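Local coordinates for Tlr1789 protein (PDB 2X8X), which probably helps insert beta-barrel proteins into the cyanobacterial outer membrane, its periplasmic POTRA domains, the part modelled here, likely receiving the substrate chains, at residues F176-E181 against G206-V211. Residues are numbered along the deposited sequence; the frame is centred on the assembly and turned at random.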
ATOM      1  N   PHE A 176      -1.886   8.073  37.515  1.00 29.75           N
ATOM      2  CA  PHE A 176      -1.067   6.842  37.606  1.00 30.02           C
ATOM      3  C   PHE A 176      -1.915   5.572  37.710  1.00 28.73           C
ATOM      4  O   PHE A 176      -1.517   4.512  37.242  1.00 28.82           O
ATOM      5  CB  PHE A 176       0.002   6.909  38.732  1.00 31.18           C
ATOM      6  CG  PHE A 176      -0.583   6.906  40.129  1.00 35.98           C
ATOM      7  CD1 PHE A 176      -0.916   5.700  40.766  1.00 40.80           C
ATOM      8  CD2 PHE A 176      -0.828   8.107  40.818  1.00 40.96           C
ATOM      9  CE1 PHE A 176      -1.506   5.687  42.097  1.00 42.15           C
ATOM     10  CE2 PHE A 176      -1.390   8.112  42.140  1.00 42.47           C
ATOM     11  CZ  PHE A 176      -1.737   6.894  42.769  1.00 42.71           C
ATOM     12  N   VAL A 177      -3.084   5.681  38.350  1.00 27.21           N
ATOM     13  CA  VAL A 177      -3.978   4.532  38.597  1.00 25.33           C
ATOM     14  C   VAL A 177      -4.384   3.907  37.288  1.00 24.47           C
ATOM     15  O   VAL A 177      -4.421   2.671  37.170  1.00 23.06           O
ATOM     16  CB  VAL A 177      -5.211   4.916  39.446  1.00 25.29           C
ATOM     17  CG1 VAL A 177      -6.206   3.742  39.591  1.00 26.96           C
ATOM     18  CG2 VAL A 177      -4.784   5.312  40.829  1.00 24.21           C
ATOM     19  N   ILE A 178      -4.660   4.770  36.309  1.00 22.83           N
ATOM     20  CA  ILE A 178      -5.048   4.331  34.982  1.00 23.52           C
ATOM     21  C   ILE A 178      -3.812   3.920  34.174  1.00 23.31           C
ATOM     22  O   ILE A 178      -3.780   2.836  33.576  1.00 23.66           O
ATOM     23  CB  ILE A 178      -5.821   5.420  34.219  1.00 22.37           C
ATOM     24  CG1 ILE A 178      -7.190   5.650  34.891  1.00 23.05           C
ATOM     25  CG2 ILE A 178      -6.038   4.996  32.793  1.00 23.29           C
ATOM     26  CD1 ILE A 178      -7.759   7.015  34.543  1.00 27.63           C
ATOM     27  N   SER A 179      -2.815   4.795  34.166  1.00 21.63           N
ATOM     28  CA  SER A 179      -1.648   4.579  33.317  1.00 24.76           C
ATOM     29  C   SER A 179      -0.954   3.214  33.651  1.00 24.20           C
ATOM     30  O   SER A 179      -0.466   2.493  32.777  1.00 25.80           O
ATOM     31  CB  SER A 179      -0.723   5.785  33.521  1.00 23.66           C
ATOM     32  OG  SER A 179       0.460   5.572  32.779  1.00 33.61           O
ATOM     33  N   ARG A 180      -0.915   2.855  34.926  1.00 24.84           N
ATOM     34  CA  ARG A 180      -0.190   1.648  35.324  1.00 25.56           C
ATOM     35  C   ARG A 180      -0.887   0.361  34.938  1.00 25.61           C
ATOM     36  O   ARG A 180      -0.296  -0.714  35.028  1.00 24.43           O
ATOM     37  CB  ARG A 180       0.127   1.665  36.799  1.00 26.33           C
ATOM     38  CG  ARG A 180      -0.978   1.158  37.704  1.00 28.31           C
ATOM     39  CD  ARG A 180      -0.536   1.485  39.167  1.00 32.58           C
ATOM     40  NE  ARG A 180      -1.699   1.650  40.050  1.00 35.50           N
ATOM     41  CZ  ARG A 180      -1.657   1.706  41.380  1.00 39.47           C
ATOM     42  NH1 ARG A 180      -0.503   1.612  42.038  1.00 39.67           N
ATOM     43  NH2 ARG A 180      -2.792   1.857  42.061  1.00 40.55           N
ATOM     44  N   GLU A 181      -2.141   0.470  34.497  1.00 24.87           N
ATOM     45  CA  GLU A 181      -2.830  -0.698  33.979  1.00 24.53           C
ATOM     46  C   GLU A 181      -2.644  -0.900  32.494  1.00 25.40           C
ATOM     47  O   GLU A 181      -3.050  -1.954  31.975  1.00 25.59           O
ATOM     48  CB  GLU A 181      -4.330  -0.600  34.276  1.00 24.84           C
ATOM     49  CG  GLU A 181      -4.588  -0.513  35.773  1.00 23.18           C
ATOM     50  CD  GLU A 181      -4.124  -1.743  36.541  1.00 27.41           C
ATOM     51  OE1 GLU A 181      -4.247  -2.904  36.025  1.00 25.14           O
ATOM     52  OE2 GLU A 181      -3.686  -1.536  37.692  1.00 22.81           O
ATOM     53  N   GLY A 206     -12.863  -1.521  39.001  1.00 13.52           N
ATOM     54  CA  GLY A 206     -14.174  -1.368  39.662  1.00 16.03           C
ATOM     55  C   GLY A 206     -14.556   0.099  39.855  1.00 15.80           C
ATOM     56  O   GLY A 206     -15.411   0.403  40.663  1.00 15.59           O
ATOM     57  N   LEU A 207     -13.894   0.994  39.112  1.00 18.52           N
ATOM     58  CA  LEU A 207     -13.901   2.440  39.334  1.00 16.69           C
ATOM     59  C   LEU A 207     -14.752   3.186  38.337  1.00 18.87           C
ATOM     60  O   LEU A 207     -15.191   4.313  38.662  1.00 19.13           O
ATOM     61  CB  LEU A 207     -12.474   2.981  39.143  1.00 18.50           C
ATOM     62  CG  LEU A 207     -11.501   2.676  40.253  1.00 14.78           C
ATOM     63  CD1 LEU A 207     -10.151   3.413  40.035  1.00 17.32           C
ATOM     64  CD2 LEU A 207     -12.145   2.900  41.644  1.00 14.18           C
ATOM     65  N   PHE A 208     -14.937   2.600  37.134  1.00 17.59           N
ATOM     66  CA  PHE A 208     -15.516   3.284  35.971  1.00 20.19           C
ATOM     67  C   PHE A 208     -16.801   2.657  35.484  1.00 21.97           C
ATOM     68  O   PHE A 208     -16.884   1.440  35.345  1.00 22.72           O
ATOM     69  CB  PHE A 208     -14.506   3.337  34.780  1.00 19.29           C
ATOM     70  CG  PHE A 208     -13.149   3.751  35.213  1.00 19.94           C
ATOM     71  CD1 PHE A 208     -12.962   5.023  35.803  1.00 21.32           C
ATOM     72  CD2 PHE A 208     -12.096   2.852  35.166  1.00 23.97           C
ATOM     73  CE1 PHE A 208     -11.701   5.421  36.250  1.00 18.97           C
ATOM     74  CE2 PHE A 208     -10.814   3.214  35.611  1.00 18.84           C
ATOM     75  CZ  PHE A 208     -10.613   4.480  36.147  1.00 21.61           C
ATOM     76  N   GLU A 209     -17.779   3.509  35.203  1.00 22.31           N
ATOM     77  CA  GLU A 209     -19.014   3.056  34.649  1.00 25.37           C
ATOM     78  C   GLU A 209     -18.866   2.742  33.165  1.00 26.08           C
ATOM     79  O   GLU A 209     -19.516   1.831  32.634  1.00 26.78           O
ATOM     80  CB  GLU A 209     -20.106   4.102  34.942  1.00 26.29           C
ATOM     81  CG  GLU A 209     -20.238   4.300  36.451  1.00 30.86           C
ATOM     82  CD  GLU A 209     -21.525   5.020  36.870  1.00 40.71           C
ATOM     83  OE1 GLU A 209     -22.201   5.611  35.987  1.00 43.93           O
ATOM     84  OE2 GLU A 209     -21.856   5.010  38.092  1.00 43.59           O
ATOM     85  N   ASP A 210     -17.978   3.466  32.485  1.00 26.07           N
ATOM     86  CA  ASP A 210     -17.808   3.264  31.051  1.00 27.10           C
ATOM     87  C   ASP A 210     -16.431   3.753  30.740  1.00 25.81           C
ATOM     88  O   ASP A 210     -15.917   4.711  31.345  1.00 26.06           O
ATOM     89  CB  ASP A 210     -18.867   4.082  30.279  1.00 27.04           C
ATOM     90  CG  ASP A 210     -18.893   3.793  28.731  1.00 33.04           C
ATOM     91  OD1 ASP A 210     -18.617   2.637  28.310  1.00 37.38           O
ATOM     92  OD2 ASP A 210     -19.220   4.750  27.938  1.00 33.76           O
ATOM     93  N   VAL A 211     -15.794   3.073  29.827  1.00 26.19           N
ATOM     94  CA  VAL A 211     -14.583   3.629  29.223  1.00 25.18           C
ATOM     95  C   VAL A 211     -14.726   3.448  27.729  1.00 26.58           C
ATOM     96  O   VAL A 211     -14.876   2.326  27.306  1.00 27.48           O
ATOM     97  CB  VAL A 211     -13.323   2.849  29.686  1.00 25.67           C
ATOM     98  CG1 VAL A 211     -12.081   3.423  28.970  1.00 23.31           C
ATOM     99  CG2 VAL A 211     -13.146   2.861  31.195  1.00 18.78           C
TER
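In the last of the three POTRA domains, the short helix 175-179 packs against the start of strand 208-217, just where the chain leaves helix 192-205, and four apolar side chains make the contact: Val177 with Leu207, and Ile178 with Phe208. Ile178 is the buried one. Its CG1 sits 3.8 Å from CZ of Phe208, and its CD1 is 4.1 Å from that same CZ, so the far end of the ring is met at a slant by the longer branch of the isoleucine. That branch lies anti to the carbonyl carbon of Ile178 (chi1 -68°), which sends it across to the ring although the backbone holds CB off to one side. Ile178 and Phe208 share Ile230 on the middle strand 224-232, while Ile178 also packs on Leu202 of helix 192-205 and on Tyr159 and Phe161 of strand 154-161. The contact therefore ties the small helix to the core between helix and sheet in this POTRA unit.

At the chain turn, Gly206 takes a positive phi (88°) as the first residue beyond the helix, where a side chain would be jammed against the carbonyl O of the residue before. Its own carbonyl O accepts a hydrogen bond from Arg233 NH1 and Leu207 bonds to Arg233 through the backbone, which fixes the chain just past the end of strand 224-232, ahead of Phe208. A little further along, the backbones of Glu209 and Asp210 both bond to Lys231, a classic beta bulge in the edge strand. Leu207 also braces its neighbour's ring: its CB lies 3.7 Å above the plane of Phe208, over the centre. Further out along the same side chain, CD1 of Leu207 meets CG1 of Val177 at 4.0 Å, the two side chains crossing at about a right angle.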